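Local coordinates for AP endonuclease, family protein 2 (Mycobacterium smegmatis, PDB 5TNV) that binds magnesium in a xylose isomerase-like TIM barrel and may have endonuclease activity, at residues 220-225 and 249-254; 190-195 and 216-221; 155-160 and 228-233; 255-260 and 268-273. One frame throughout, in Å; residues are numbered along the deposited sequence.

Contact 1: 220-225 and 249-254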
loop_
_atom_site.group_PDB
_atom_site.type_symbol
_atom_site.label_atom_id
_atom_site.label_comp_id
_atom_site.label_asym_id
_atom_site.label_seq_id
_atom_site.Cartn_x
_atom_site.Cartn_y
_atom_site.Cartn_z
ATOM N N LEU A 220 12.172 16.053 -22.391
ATOM C CA LEU A 220 11.143 15.073 -22.043
ATOM C C LEU A 220 10.706 15.213 -20.586
ATOM O O LEU A 220 11.477 15.596 -19.707
ATOM C CB LEU A 220 11.639 13.638 -22.283
ATOM C CG LEU A 220 11.955 13.262 -23.709
ATOM C CD1 LEU A 220 12.504 11.827 -23.731
ATOM C CD2 LEU A 220 10.713 13.396 -24.582
ATOM N N ASN A 221 9.476 14.761 -20.353
ATOM C CA ASN A 221 8.909 14.530 -19.024
ATOM C C ASN A 221 8.612 13.025 -18.985
ATOM O O ASN A 221 7.609 12.575 -19.578
ATOM C CB ASN A 221 7.663 15.373 -18.819
ATOM C CG ASN A 221 6.842 14.927 -17.638
ATOM O OD1 ASN A 221 7.268 14.097 -16.826
ATOM N ND2 ASN A 221 5.641 15.486 -17.523
ATOM N N PRO A 222 9.456 12.232 -18.347
ATOM C CA PRO A 222 9.370 10.786 -18.378
ATOM C C PRO A 222 8.347 10.279 -17.350
ATOM O O PRO A 222 8.704 9.676 -16.331
ATOM C CB PRO A 222 10.797 10.338 -18.079
ATOM C CG PRO A 222 11.280 11.364 -17.107
ATOM C CD PRO A 222 10.671 12.661 -17.599
ATOM N N ASP A 223 7.057 10.514 -17.645
ATOM C CA ASP A 223 5.958 10.119 -16.742
ATOM C C ASP A 223 5.682 8.638 -16.975
ATOM O O ASP A 223 4.631 8.259 -17.505
ATOM C CB ASP A 223 4.754 10.987 -16.997
ATOM C CG ASP A 223 3.633 10.809 -15.996
ATOM O OD1 ASP A 223 3.739 9.971 -15.058
ATOM O OD2 ASP A 223 2.608 11.531 -16.149
ATOM N N LEU A 224 6.655 7.804 -16.596
ATOM C CA LEU A 224 6.587 6.396 -17.001
ATOM C C LEU A 224 5.571 5.622 -16.180
ATOM O O LEU A 224 5.216 4.493 -16.604
ATOM C CB LEU A 224 7.962 5.735 -17.008
ATOM C CG LEU A 224 8.990 6.398 -17.915
ATOM C CD1 LEU A 224 10.233 5.533 -18.034
ATOM C CD2 LEU A 224 8.428 6.738 -19.277
ATOM N N GLY A 225 5.045 6.154 -15.105
ATOM C CA GLY A 225 3.874 5.544 -14.501
ATOM C C GLY A 225 2.731 5.385 -15.523
ATOM O O GLY A 225 1.972 4.422 -15.418
ATOM N N ASN A 249 13.818 17.080 -18.620
ATOM C CA ASN A 249 13.944 18.413 -17.967
ATOM C C ASN A 249 12.848 18.667 -16.929
ATOM O O ASN A 249 12.805 19.761 -16.371
ATOM C CB ASN A 249 14.031 19.533 -18.989
ATOM C CG ASN A 249 12.741 19.678 -19.788
ATOM O OD1 ASN A 249 11.860 18.828 -19.778
ATOM N ND2 ASN A 249 12.653 20.742 -20.572
ATOM N N PHE A 250 11.980 17.709 -16.676
ATOM C CA PHE A 250 10.810 17.848 -15.798
ATOM C C PHE A 250 10.330 16.430 -15.522
ATOM O O PHE A 250 10.610 15.544 -16.314
ATOM C CB PHE A 250 9.738 18.653 -16.536
ATOM C CG PHE A 250 8.444 18.873 -15.776
ATOM C CD1 PHE A 250 8.441 19.382 -14.488
ATOM C CD2 PHE A 250 7.214 18.602 -16.384
ATOM C CE1 PHE A 250 7.280 19.619 -13.806
ATOM C CE2 PHE A 250 6.032 18.848 -15.696
ATOM C CZ PHE A 250 6.051 19.379 -14.428
ATOM N N TRP A 251 9.576 16.226 -14.445
ATOM C CA TRP A 251 9.235 14.840 -14.095
ATOM C C TRP A 251 7.905 14.782 -13.314
ATOM O O TRP A 251 7.870 15.065 -12.138
ATOM C CB TRP A 251 10.387 14.245 -13.294
ATOM C CG TRP A 251 10.415 12.737 -13.222
ATOM C CD1 TRP A 251 9.514 11.791 -13.652
ATOM C CD2 TRP A 251 11.519 12.001 -12.649
ATOM N NE1 TRP A 251 9.993 10.533 -13.366
ATOM C CE2 TRP A 251 11.212 10.631 -12.762
ATOM C CE3 TRP A 251 12.697 12.411 -12.071
ATOM C CZ2 TRP A 251 12.099 9.666 -12.293
ATOM C CZ3 TRP A 251 13.597 11.453 -11.592
ATOM C CH2 TRP A 251 13.277 10.091 -11.707
ATOM N N HIS A 252 6.859 14.341 -14.009
ATOM C CA HIS A 252 5.640 13.822 -13.383
ATOM C C HIS A 252 6.005 12.431 -12.838
ATOM O O HIS A 252 6.382 11.556 -13.625
ATOM C CB HIS A 252 4.500 13.676 -14.371
ATOM C CG HIS A 252 3.799 14.902 -14.803
ATOM N ND1 HIS A 252 2.642 14.817 -15.544
ATOM C CD2 HIS A 252 4.122 16.216 -14.608
ATOM C CE1 HIS A 252 2.286 16.074 -15.754
ATOM N NE2 HIS A 252 3.113 16.946 -15.218
ATOM N N ILE A 253 5.888 12.268 -11.543
ATOM C CA ILE A 253 6.481 11.083 -10.884
ATOM C C ILE A 253 5.390 10.386 -10.066
ATOM O O ILE A 253 4.923 10.918 -9.062
ATOM C CB ILE A 253 7.725 11.507 -10.081
ATOM C CG1 ILE A 253 8.425 10.281 -9.474
ATOM C CG2 ILE A 253 7.463 12.577 -9.045
ATOM C CD1 ILE A 253 9.828 10.559 -8.954
ATOM N N LYS A 254 5.033 9.185 -10.502
ATOM C CA LYS A 254 3.982 8.385 -9.852
ATOM C C LYS A 254 4.311 6.913 -10.038
ATOM O O LYS A 254 5.103 6.514 -10.900
ATOM C CB LYS A 254 2.585 8.737 -10.365
ATOM C CG LYS A 254 2.329 8.482 -11.828
ATOM C CD LYS A 254 0.860 8.664 -12.191
ATOM C CE LYS A 254 0.545 8.577 -13.688
ATOM N NZ LYS A 254 1.049 9.770 -14.412
HETATM O O HOH W 1 5.607 8.649 -13.551
#
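Asp223 OD1 is gripped by the ammonium of Lys254 and by a water. The salt bridge from Lys254 NZ measures 2.8 Å to Asp223 OD1 and meets it on the syn side, 18° out of the carboxylate plane; the lysine chain bends at its last torsion to deliver NZ, which also reaches Glu300 and Asn226. The water donates to Asp223 OD1 and accepts from the backbone N atoms of Gly225 and Lys254, tying the two segments together. The other oxygen, Asp223 OD2, sits at the edge of the His252 ring, 3.3 Å from ND1, because both atoms bind the magnesium ion. Over a face of that imidazole lies the Asn221 amide, turned 75° from the ring, with ND2 3.3 Å from His252 CG. Asn221 OD1 accepts the backbone N-H of His252 in a nearly straight bond of 2.9 Å, and Ser104 holds His252 NE2, so the ligand is fixed at backbone and ring. Pro222 CG lies over one face of the Trp251 indole in a CH-pi contact, 4.0 Å from the five-membered-ring centroid. Asp223 and His252, with Glu193 as the third protein ligand, form the magnesium site of this xylose isomerase-like TIM barrel.

Contact 2: 190-195 and 216-221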
loop_
_atom_site.group_PDB
_atom_site.type_symbol
_atom_site.label_atom_id
_atom_site.label_comp_id
_atom_site.label_asym_id
_atom_site.label_seq_id
_atom_site.Cartn_x
_atom_site.Cartn_y
_atom_site.Cartn_z
ATOM N N LEU A 190 10.256 24.120 -22.227
ATOM C CA LEU A 190 9.099 23.281 -22.525
ATOM C C LEU A 190 9.431 21.819 -22.215
ATOM O O LEU A 190 10.550 21.392 -22.542
ATOM C CB LEU A 190 8.738 23.432 -23.995
ATOM C CG LEU A 190 7.411 22.777 -24.427
ATOM C CD1 LEU A 190 6.252 23.615 -23.932
ATOM C CD2 LEU A 190 7.416 22.619 -25.929
ATOM N N SER A 191 8.495 21.095 -21.650
ATOM C CA SER A 191 8.648 19.665 -21.447
ATOM C C SER A 191 7.514 18.931 -22.176
ATOM O O SER A 191 6.402 19.440 -22.270
ATOM C CB SER A 191 8.663 19.297 -19.973
ATOM O OG SER A 191 9.181 17.987 -19.790
ATOM N N LEU A 192 7.851 17.736 -22.671
ATOM C CA LEU A 192 6.951 16.876 -23.414
ATOM C C LEU A 192 6.637 15.614 -22.636
ATOM O O LEU A 192 7.505 14.797 -22.357
ATOM C CB LEU A 192 7.577 16.461 -24.756
ATOM C CG LEU A 192 8.163 17.595 -25.615
ATOM C CD1 LEU A 192 8.782 17.001 -26.869
ATOM C CD2 LEU A 192 7.084 18.631 -25.942
ATOM N N GLU A 193 5.362 15.489 -22.240
ATOM C CA GLU A 193 4.928 14.420 -21.342
ATOM C C GLU A 193 4.708 13.108 -22.083
ATOM O O GLU A 193 3.785 12.977 -22.908
ATOM C CB GLU A 193 3.646 14.870 -20.616
ATOM C CG GLU A 193 3.142 13.874 -19.619
ATOM C CD GLU A 193 1.910 14.389 -18.866
ATOM O OE1 GLU A 193 1.609 15.592 -18.941
ATOM O OE2 GLU A 193 1.265 13.555 -18.154
ATOM N N MET A 194 5.511 12.108 -21.730
ATOM C CA MET A 194 5.307 10.773 -22.285
ATOM C C MET A 194 3.971 10.222 -21.840
ATOM O O MET A 194 3.618 10.300 -20.658
ATOM C CB MET A 194 6.454 9.851 -21.863
ATOM C CG MET A 194 7.784 10.251 -22.469
ATOM S SD MET A 194 9.173 9.209 -22.046
ATOM C CE MET A 194 8.612 7.625 -22.708
ATOM N N TYR A 195 3.243 9.627 -22.777
ATOM C CA TYR A 195 1.866 9.157 -22.561
ATOM C C TYR A 195 1.597 8.129 -23.661
ATOM O O TYR A 195 1.996 8.319 -24.818
ATOM C CB TYR A 195 0.883 10.313 -22.539
ATOM C CG TYR A 195 -0.560 9.935 -22.249
ATOM C CD1 TYR A 195 -1.363 9.393 -23.258
ATOM C CD2 TYR A 195 -1.120 10.098 -21.004
ATOM C CE1 TYR A 195 -2.666 9.020 -23.039
ATOM C CE2 TYR A 195 -2.453 9.771 -20.769
ATOM C CZ TYR A 195 -3.203 9.234 -21.761
ATOM O OH TYR A 195 -4.539 8.930 -21.524
ATOM N N ASP A 216 17.197 23.179 -27.795
ATOM C CA ASP A 216 17.819 23.197 -26.482
ATOM C C ASP A 216 16.948 23.766 -25.365
ATOM O O ASP A 216 17.408 23.769 -24.206
ATOM C CB ASP A 216 19.159 23.915 -26.504
ATOM C CG ASP A 216 19.129 25.381 -26.775
ATOM O OD1 ASP A 216 18.057 25.997 -26.882
ATOM O OD2 ASP A 216 20.254 25.926 -26.910
ATOM N N ALA A 217 15.747 24.178 -25.651
ATOM C CA ALA A 217 14.786 24.557 -24.590
ATOM C C ALA A 217 13.593 23.623 -24.553
ATOM O O ALA A 217 12.579 23.984 -23.944
ATOM C CB ALA A 217 14.372 26.014 -24.707
ATOM N N VAL A 218 13.718 22.437 -25.134
ATOM C CA VAL A 218 12.675 21.408 -25.041
ATOM C C VAL A 218 13.302 20.146 -24.469
ATOM O O VAL A 218 14.456 19.808 -24.787
ATOM C CB VAL A 218 12.041 21.132 -26.412
ATOM C CG1 VAL A 218 10.891 20.128 -26.249
ATOM C CG2 VAL A 218 11.519 22.424 -27.064
ATOM N N GLY A 219 12.583 19.449 -23.615
ATOM C CA GLY A 219 13.057 18.175 -23.049
ATOM C C GLY A 219 11.852 17.277 -22.801
ATOM O O GLY A 219 10.704 17.663 -23.009
ATOM N N LEU A 220 12.172 16.053 -22.391
ATOM C CA LEU A 220 11.143 15.073 -22.043
ATOM C C LEU A 220 10.706 15.213 -20.586
ATOM O O LEU A 220 11.477 15.596 -19.707
ATOM C CB LEU A 220 11.639 13.638 -22.283
ATOM C CG LEU A 220 11.955 13.262 -23.709
ATOM C CD1 LEU A 220 12.504 11.827 -23.731
ATOM C CD2 LEU A 220 10.713 13.396 -24.582
ATOM N N ASN A 221 9.476 14.761 -20.353
ATOM C CA ASN A 221 8.909 14.530 -19.024
ATOM C C ASN A 221 8.612 13.025 -18.985
ATOM O O ASN A 221 7.609 12.575 -19.578
ATOM C CB ASN A 221 7.663 15.373 -18.819
ATOM C CG ASN A 221 6.842 14.927 -17.638
ATOM O OD1 ASN A 221 7.268 14.097 -16.826
ATOM N ND2 ASN A 221 5.641 15.486 -17.523
#
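Strands 189-193 and 218-221, joined through helix 203-213, form a beta-alpha-beta unit of the barrel, and segments 190-195 and 216-221 carry its paired strands. Leu190, Ser191, Leu192 and Glu193 stand beside Val218, Gly219, Leu220 and Asn221 in parallel register. The ladder opens with Leu190 N donating to Ala217 O at 2.9 Å. Leu190 O then accepts from Gly219 N, and Leu192 N reaches Gly219 O. Leu192 O receives Asn221 N at 2.8 Å, with the donor 47° above the carbonyl plane, and the last rung, Met194 N to Asn221 O, is almost straight. The side chains of Leu190, Leu192, Val218 and Leu220 point to one face and those of Ser191, Glu193 and Asn221 to the other, as in a TIM barrel, where one face meets the surrounding helices and the other lines the interior. On the helix-facing side Leu192 CG lies 3.8 Å from Val218 CG1, and helices 169-185 and 203-213 cover this apolar layer. On the interior side Ser191 OG packs 3.2 Å from Asn221 CB while bonding to Asn249. Glu193, extended with CG anti to N (chi1 -177°), runs alongside Asn221, its CG 3.6 Å from Asn221 ND2 and the carboxylate 36° from the amide plane. Glu193 OE2 binds magnesium, whereas Asn139 holds OE1 and also accepts from Asn221 ND2, a second-shell link positioning the ligand.

Contact 3: 155-160 and 228-233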
loop_
_atom_site.group_PDB
_atom_site.type_symbol
_atom_site.label_atom_id
_atom_site.label_comp_id
_atom_site.label_asym_id
_atom_site.label_seq_id
_atom_site.Cartn_x
_atom_site.Cartn_y
_atom_site.Cartn_z
ATOM N N TRP A 155 -10.740 1.977 -14.920
ATOM C CA TRP A 155 -9.692 2.955 -15.142
ATOM C C TRP A 155 -9.687 3.290 -16.636
ATOM O O TRP A 155 -9.813 2.380 -17.468
ATOM C CB TRP A 155 -8.331 2.477 -14.781
ATOM C CG TRP A 155 -8.077 2.063 -13.379
ATOM C CD1 TRP A 155 -7.749 0.793 -12.950
ATOM C CD2 TRP A 155 -8.052 2.906 -12.231
ATOM N NE1 TRP A 155 -7.551 0.831 -11.587
ATOM C CE2 TRP A 155 -7.716 2.116 -11.125
ATOM C CE3 TRP A 155 -8.276 4.272 -12.039
ATOM C CZ2 TRP A 155 -7.599 2.669 -9.837
ATOM C CZ3 TRP A 155 -8.168 4.815 -10.779
ATOM C CH2 TRP A 155 -7.827 3.988 -9.694
ATOM N N PHE A 156 -9.409 4.559 -16.976
ATOM C CA PHE A 156 -9.465 4.924 -18.404
ATOM C C PHE A 156 -8.470 4.134 -19.231
ATOM O O PHE A 156 -8.696 3.936 -20.426
ATOM C CB PHE A 156 -9.288 6.433 -18.581
ATOM C CG PHE A 156 -7.931 7.002 -18.179
ATOM C CD1 PHE A 156 -6.840 6.910 -19.026
ATOM C CD2 PHE A 156 -7.774 7.666 -16.954
ATOM C CE1 PHE A 156 -5.608 7.453 -18.658
ATOM C CE2 PHE A 156 -6.557 8.210 -16.591
ATOM C CZ PHE A 156 -5.484 8.083 -17.463
ATOM N N TRP A 157 -7.330 3.764 -18.644
ATOM C CA TRP A 157 -6.264 3.120 -19.395
ATOM C C TRP A 157 -6.562 1.661 -19.695
ATOM O O TRP A 157 -5.749 1.002 -20.391
ATOM C CB TRP A 157 -4.914 3.245 -18.685
ATOM C CG TRP A 157 -4.890 2.672 -17.302
ATOM C CD1 TRP A 157 -4.788 1.364 -16.931
ATOM C CD2 TRP A 157 -4.966 3.428 -16.073
ATOM N NE1 TRP A 157 -4.807 1.233 -15.575
ATOM C CE2 TRP A 157 -4.913 2.496 -15.009
ATOM C CE3 TRP A 157 -5.111 4.781 -15.785
ATOM C CZ2 TRP A 157 -4.958 2.894 -13.681
ATOM C CZ3 TRP A 157 -5.155 5.181 -14.475
ATOM C CH2 TRP A 157 -5.089 4.229 -13.440
ATOM N N LEU A 158 -7.695 1.126 -19.256
ATOM C CA LEU A 158 -8.035 -0.258 -19.550
ATOM C C LEU A 158 -8.458 -0.473 -20.984
ATOM O O LEU A 158 -8.467 -1.634 -21.417
ATOM C CB LEU A 158 -9.109 -0.762 -18.585
ATOM C CG LEU A 158 -8.707 -0.794 -17.130
ATOM C CD1 LEU A 158 -9.865 -1.312 -16.261
ATOM C CD2 LEU A 158 -7.446 -1.640 -16.870
ATOM N N VAL A 159 -8.804 0.583 -21.716
ATOM C CA VAL A 159 -9.122 0.457 -23.145
ATOM C C VAL A 159 -8.353 1.590 -23.845
ATOM O O VAL A 159 -8.122 2.659 -23.287
ATOM C CB VAL A 159 -10.593 0.440 -23.503
ATOM C CG1 VAL A 159 -11.425 -0.651 -22.824
ATOM C CG2 VAL A 159 -11.169 1.795 -23.205
ATOM N N GLN A 160 -7.986 1.346 -25.066
ATOM C CA GLN A 160 -7.315 2.349 -25.887
ATOM C C GLN A 160 -8.290 3.448 -26.242
ATOM O O GLN A 160 -9.450 3.177 -26.558
ATOM C CB GLN A 160 -6.792 1.665 -27.167
ATOM C CG GLN A 160 -5.861 2.520 -27.973
ATOM C CD GLN A 160 -5.296 1.762 -29.145
ATOM O OE1 GLN A 160 -4.138 1.324 -29.081
ATOM N NE2 GLN A 160 -6.109 1.571 -30.149
ATOM N N VAL A 228 3.722 1.989 -17.016
ATOM C CA VAL A 228 3.802 0.854 -16.105
ATOM C C VAL A 228 2.417 0.334 -15.740
ATOM O O VAL A 228 2.244 -0.870 -15.483
ATOM C CB VAL A 228 4.622 1.273 -14.869
ATOM C CG1 VAL A 228 4.509 0.294 -13.716
ATOM C CG2 VAL A 228 6.076 1.540 -15.247
ATOM N N ARG A 229 1.398 1.195 -15.716
ATOM C CA ARG A 229 0.033 0.780 -15.341
ATOM C C ARG A 229 -0.618 -0.051 -16.420
ATOM O O ARG A 229 -1.676 -0.666 -16.143
ATOM C CB ARG A 229 -0.803 2.024 -15.066
ATOM C CG ARG A 229 -1.134 2.870 -16.315
ATOM C CD ARG A 229 -1.504 4.267 -15.935
ATOM N NE ARG A 229 -1.738 5.112 -17.100
ATOM C CZ ARG A 229 -2.009 6.410 -17.012
ATOM N NH1 ARG A 229 -2.193 6.986 -15.835
ATOM N NH2 ARG A 229 -2.118 7.119 -18.144
ATOM N N LEU A 230 -0.122 -0.068 -17.659
ATOM C CA LEU A 230 -0.874 -0.600 -18.772
ATOM C C LEU A 230 -0.857 -2.128 -18.802
ATOM O O LEU A 230 0.144 -2.788 -18.496
ATOM C CB LEU A 230 -0.299 -0.085 -20.081
ATOM C CG LEU A 230 -0.333 1.441 -20.238
ATOM C CD1 LEU A 230 0.411 1.857 -21.502
ATOM C CD2 LEU A 230 -1.751 1.962 -20.233
ATOM N N HIS A 231 -1.975 -2.703 -19.269
ATOM C CA HIS A 231 -2.117 -4.146 -19.389
ATOM C C HIS A 231 -1.588 -4.629 -20.731
ATOM O O HIS A 231 -2.327 -5.190 -21.559
ATOM C CB HIS A 231 -3.584 -4.537 -19.140
ATOM C CG HIS A 231 -4.119 -4.156 -17.820
ATOM N ND1 HIS A 231 -5.160 -4.874 -17.243
ATOM C CD2 HIS A 231 -3.838 -3.168 -16.936
ATOM C CE1 HIS A 231 -5.485 -4.338 -16.083
ATOM N NE2 HIS A 231 -4.693 -3.302 -15.884
ATOM N N ARG A 232 -0.302 -4.400 -20.946
ATOM C CA ARG A 232 0.374 -4.723 -22.192
ATOM C C ARG A 232 1.828 -4.993 -21.837
ATOM O O ARG A 232 2.303 -4.512 -20.782
ATOM C CB ARG A 232 0.258 -3.600 -23.239
ATOM C CG ARG A 232 1.072 -2.403 -22.924
ATOM C CD ARG A 232 1.089 -1.331 -23.989
ATOM N NE ARG A 232 -0.181 -0.633 -24.146
ATOM C CZ ARG A 232 -0.196 0.472 -24.881
ATOM N NH1 ARG A 232 0.825 1.013 -25.537
ATOM N NH2 ARG A 232 -1.354 1.099 -24.982
ATOM N N PRO A 233 2.569 -5.675 -22.698
ATOM C CA PRO A 233 4.023 -5.849 -22.469
ATOM C C PRO A 233 4.696 -4.521 -22.342
ATOM O O PRO A 233 4.348 -3.535 -23.041
ATOM C CB PRO A 233 4.465 -6.570 -23.732
ATOM C CG PRO A 233 3.287 -7.250 -24.267
ATOM C CD PRO A 233 2.096 -6.382 -23.907
HETATM O O HOH W 2 -5.078 -1.297 -14.052
HETATM O O HOH W 3 -4.314 -1.364 -20.329
#
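Arg229 lies flat on the indole of Trp157, its guanidinium plane only 7° from the ring plane. Arg229 CD sits over the six-membered ring, 3.8 Å from the centroid, and the extended chain carries NE to 3.6 Å from Trp157 CE3. Phe156 meets the end of the same group almost at right angles, with CE1 3.5 Å from Arg229 NH2. Farther along, Leu158 CD2 lies over a face of the His231 imidazole, 3.6 Å from its centroid, in a CH-pi contact, while Leu230 CD2 packs against Trp157 CB. Two waters join the loops: one accepts from Trp157 NE1 and bonds His231 NE2 at 2.7 Å, the other links Trp157 O to His231 N. Outside this shell, Glu196 forms a salt bridge with Arg229 NH2 and Tyr256 OH bonds NH1, and Asp261 of the second subunit holds His231 ND1. Direct contact between the loops thus rests on CH-pi contacts, the flat-lying arginine and aliphatic packing, with water carrying their polar links, while the arginine's charge is probably balanced by Glu196 beside the aromatic surface.

Contact 4: 255-260 and 268-273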
loop_
_atom_site.group_PDB
_atom_site.type_symbol
_atom_site.label_atom_id
_atom_site.label_comp_id
_atom_site.label_asym_id
_atom_site.label_seq_id
_atom_site.Cartn_x
_atom_site.Cartn_y
_atom_site.Cartn_z
ATOM N N ASN A 255 3.620 6.070 -9.245
ATOM C CA ASN A 255 3.881 4.646 -9.253
ATOM C C ASN A 255 2.576 3.830 -9.224
ATOM O O ASN A 255 1.504 4.316 -8.850
ATOM C CB ASN A 255 4.800 4.239 -8.094
ATOM C CG ASN A 255 5.767 3.108 -8.363
ATOM O OD1 ASN A 255 5.689 2.446 -9.429
ATOM N ND2 ASN A 255 6.674 2.866 -7.453
ATOM N N TYR A 256 2.728 2.570 -9.583
ATOM C CA TYR A 256 1.667 1.579 -9.636
ATOM C C TYR A 256 2.238 0.237 -9.241
ATOM O O TYR A 256 3.380 -0.054 -9.646
ATOM C CB TYR A 256 1.098 1.393 -11.052
ATOM C CG TYR A 256 0.431 2.613 -11.591
ATOM C CD1 TYR A 256 1.135 3.662 -12.165
ATOM C CD2 TYR A 256 -0.965 2.746 -11.538
ATOM C CE1 TYR A 256 0.522 4.782 -12.648
ATOM C CE2 TYR A 256 -1.611 3.866 -12.029
ATOM C CZ TYR A 256 -0.859 4.916 -12.590
ATOM O OH TYR A 256 -1.440 6.036 -13.114
ATOM N N SER A 257 1.510 -0.614 -8.505
ATOM C CA SER A 257 1.850 -2.031 -8.565
ATOM C C SER A 257 1.686 -2.489 -10.019
ATOM O O SER A 257 0.877 -1.925 -10.767
ATOM C CB SER A 257 0.965 -2.849 -7.646
ATOM O OG SER A 257 -0.392 -2.706 -8.005
ATOM N N ARG A 258 2.401 -3.558 -10.369
ATOM C CA ARG A 258 2.284 -4.157 -11.703
ATOM C C ARG A 258 2.382 -5.666 -11.514
ATOM O O ARG A 258 3.287 -6.133 -10.800
ATOM C CB ARG A 258 3.378 -3.665 -12.630
ATOM C CG ARG A 258 3.371 -4.265 -14.030
ATOM C CD ARG A 258 4.395 -3.607 -14.944
ATOM N NE ARG A 258 4.473 -4.234 -16.253
ATOM C CZ ARG A 258 3.577 -4.088 -17.235
ATOM N NH1 ARG A 258 2.560 -3.258 -17.097
ATOM N NH2 ARG A 258 3.745 -4.796 -18.342
ATOM N N ASP A 259 1.495 -6.429 -12.101
ATOM C CA ASP A 259 1.536 -7.861 -11.981
ATOM C C ASP A 259 1.020 -8.489 -13.281
ATOM O O ASP A 259 0.318 -7.870 -14.094
ATOM C CB ASP A 259 0.710 -8.410 -10.817
ATOM C CG ASP A 259 1.210 -9.767 -10.305
ATOM O OD1 ASP A 259 2.429 -9.997 -10.397
ATOM O OD2 ASP A 259 0.385 -10.564 -9.826
ATOM N N PHE A 260 1.336 -9.771 -13.432
ATOM C CA PHE A 260 0.929 -10.536 -14.614
ATOM C C PHE A 260 0.833 -12.000 -14.184
ATOM O O PHE A 260 1.642 -12.462 -13.363
ATOM C CB PHE A 260 1.949 -10.363 -15.721
ATOM C CG PHE A 260 1.747 -11.164 -16.973
ATOM C CD1 PHE A 260 0.705 -10.876 -17.849
ATOM C CD2 PHE A 260 2.597 -12.220 -17.281
ATOM C CE1 PHE A 260 0.524 -11.594 -19.021
ATOM C CE2 PHE A 260 2.421 -12.974 -18.432
ATOM C CZ PHE A 260 1.386 -12.651 -19.306
ATOM N N SER A 268 -2.478 -6.805 -14.155
ATOM C CA SER A 268 -3.120 -5.943 -13.196
ATOM C C SER A 268 -2.172 -4.837 -12.759
ATOM O O SER A 268 -0.952 -4.986 -12.774
ATOM C CB SER A 268 -3.675 -6.769 -12.033
ATOM O OG SER A 268 -2.668 -7.515 -11.445
ATOM N N SER A 269 -2.776 -3.731 -12.346
ATOM C CA SER A 269 -2.009 -2.611 -11.760
ATOM C C SER A 269 -2.919 -1.822 -10.841
ATOM O O SER A 269 -4.143 -1.816 -11.020
ATOM C CB SER A 269 -1.407 -1.705 -12.837
ATOM O OG SER A 269 -2.437 -1.024 -13.534
ATOM N N ALA A 270 -2.320 -1.156 -9.872
ATOM C CA ALA A 270 -3.051 -0.314 -8.926
ATOM C C ALA A 270 -2.221 0.904 -8.587
ATOM O O ALA A 270 -1.022 0.775 -8.282
ATOM C CB ALA A 270 -3.410 -1.031 -7.639
ATOM N N PRO A 271 -2.806 2.113 -8.577
ATOM C CA PRO A 271 -2.020 3.281 -8.149
ATOM C C PRO A 271 -1.604 3.120 -6.703
ATOM O O PRO A 271 -2.410 2.769 -5.852
ATOM C CB PRO A 271 -2.979 4.451 -8.347
ATOM C CG PRO A 271 -4.279 3.922 -8.652
ATOM C CD PRO A 271 -4.182 2.462 -8.926
ATOM N N LEU A 272 -0.330 3.418 -6.414
ATOM C CA LEU A 272 0.203 3.320 -5.080
ATOM C C LEU A 272 1.235 4.419 -4.855
ATOM O O LEU A 272 1.808 4.925 -5.838
ATOM C CB LEU A 272 0.920 1.981 -4.843
ATOM C CG LEU A 272 0.025 0.742 -4.724
ATOM C CD1 LEU A 272 0.903 -0.498 -4.661
ATOM C CD2 LEU A 272 -0.877 0.828 -3.510
ATOM N N PRO A 273 1.526 4.762 -3.588
ATOM C CA PRO A 273 2.683 5.622 -3.297
ATOM C C PRO A 273 3.944 5.179 -4.025
ATOM O O PRO A 273 4.167 3.992 -4.289
ATOM C CB PRO A 273 2.841 5.478 -1.790
ATOM C CG PRO A 273 1.422 5.209 -1.297
ATOM C CD PRO A 273 0.816 4.365 -2.379
HETATM O O HOH W 4 2.236 7.422 -6.938
#
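With CG beside its backbone N (chi1 -64°), Tyr256 brings its ring obliquely against Pro271, CD2 coming within 3.5 Å of Pro271 N and CE2 4.0 Å from Pro271 CB. Ser257 OG, placed between N and the carbonyl carbon (chi1 60°), lies 3.5 Å from Ala270 CB, and Ser257 CB touches Leu272 CD1. The backbones run antiparallel. Asp259 and Ser268 make a reciprocal pair, Asp259 N to Ser268 O at 2.9 Å and Ser268 N to Asp259 O at 3.0 Å. Pro271 faces Tyr256 in a non-hydrogen-bonded pair, where its missing N-H costs the ladder nothing; Ser257 N donates to Ala270 O, and the return bond from Ala270 N is weak. Leu272 N donates to Asn255 O at 3.2 Å, and a water joins Asn255 N to Leu272 O. Tyr256 OH bonds Arg229, and Ser269 OG bonds the carbonyl of the same arginine. Asp259 OD2 accepts from Ser269 N of the third subunit. The outer part of strand 251-261 and strand 266-272 form a beta hairpin that contacts both other subunits.

Overall arrangement
Contacts 1 and 2 share Leu220 and Asn221 on strand 218-221, contact 1 beginning on the segment where contact 2 ends, and their centres lie about 9 Å apart; together they bring the three magnesium ligands, Glu193, Asp223 and His252, into one site. Contact 4, which opens after the other three have closed, lies about 17 Å from contact 1 between centres. Contact 3, whose loops 155-160 and 228-233 enclose contact 2 along the chain, lies about 11 Å from contact 4 between centres and meets it through Arg229 and Leu230 with Ser269 and Arg258. The metal centre connects to the hairpin directly along strand 251-261, and also through contact 3, where Lys254 touches Arg229. Contacts 3 and 4 both touch the second subunit, and contact 4 also the third.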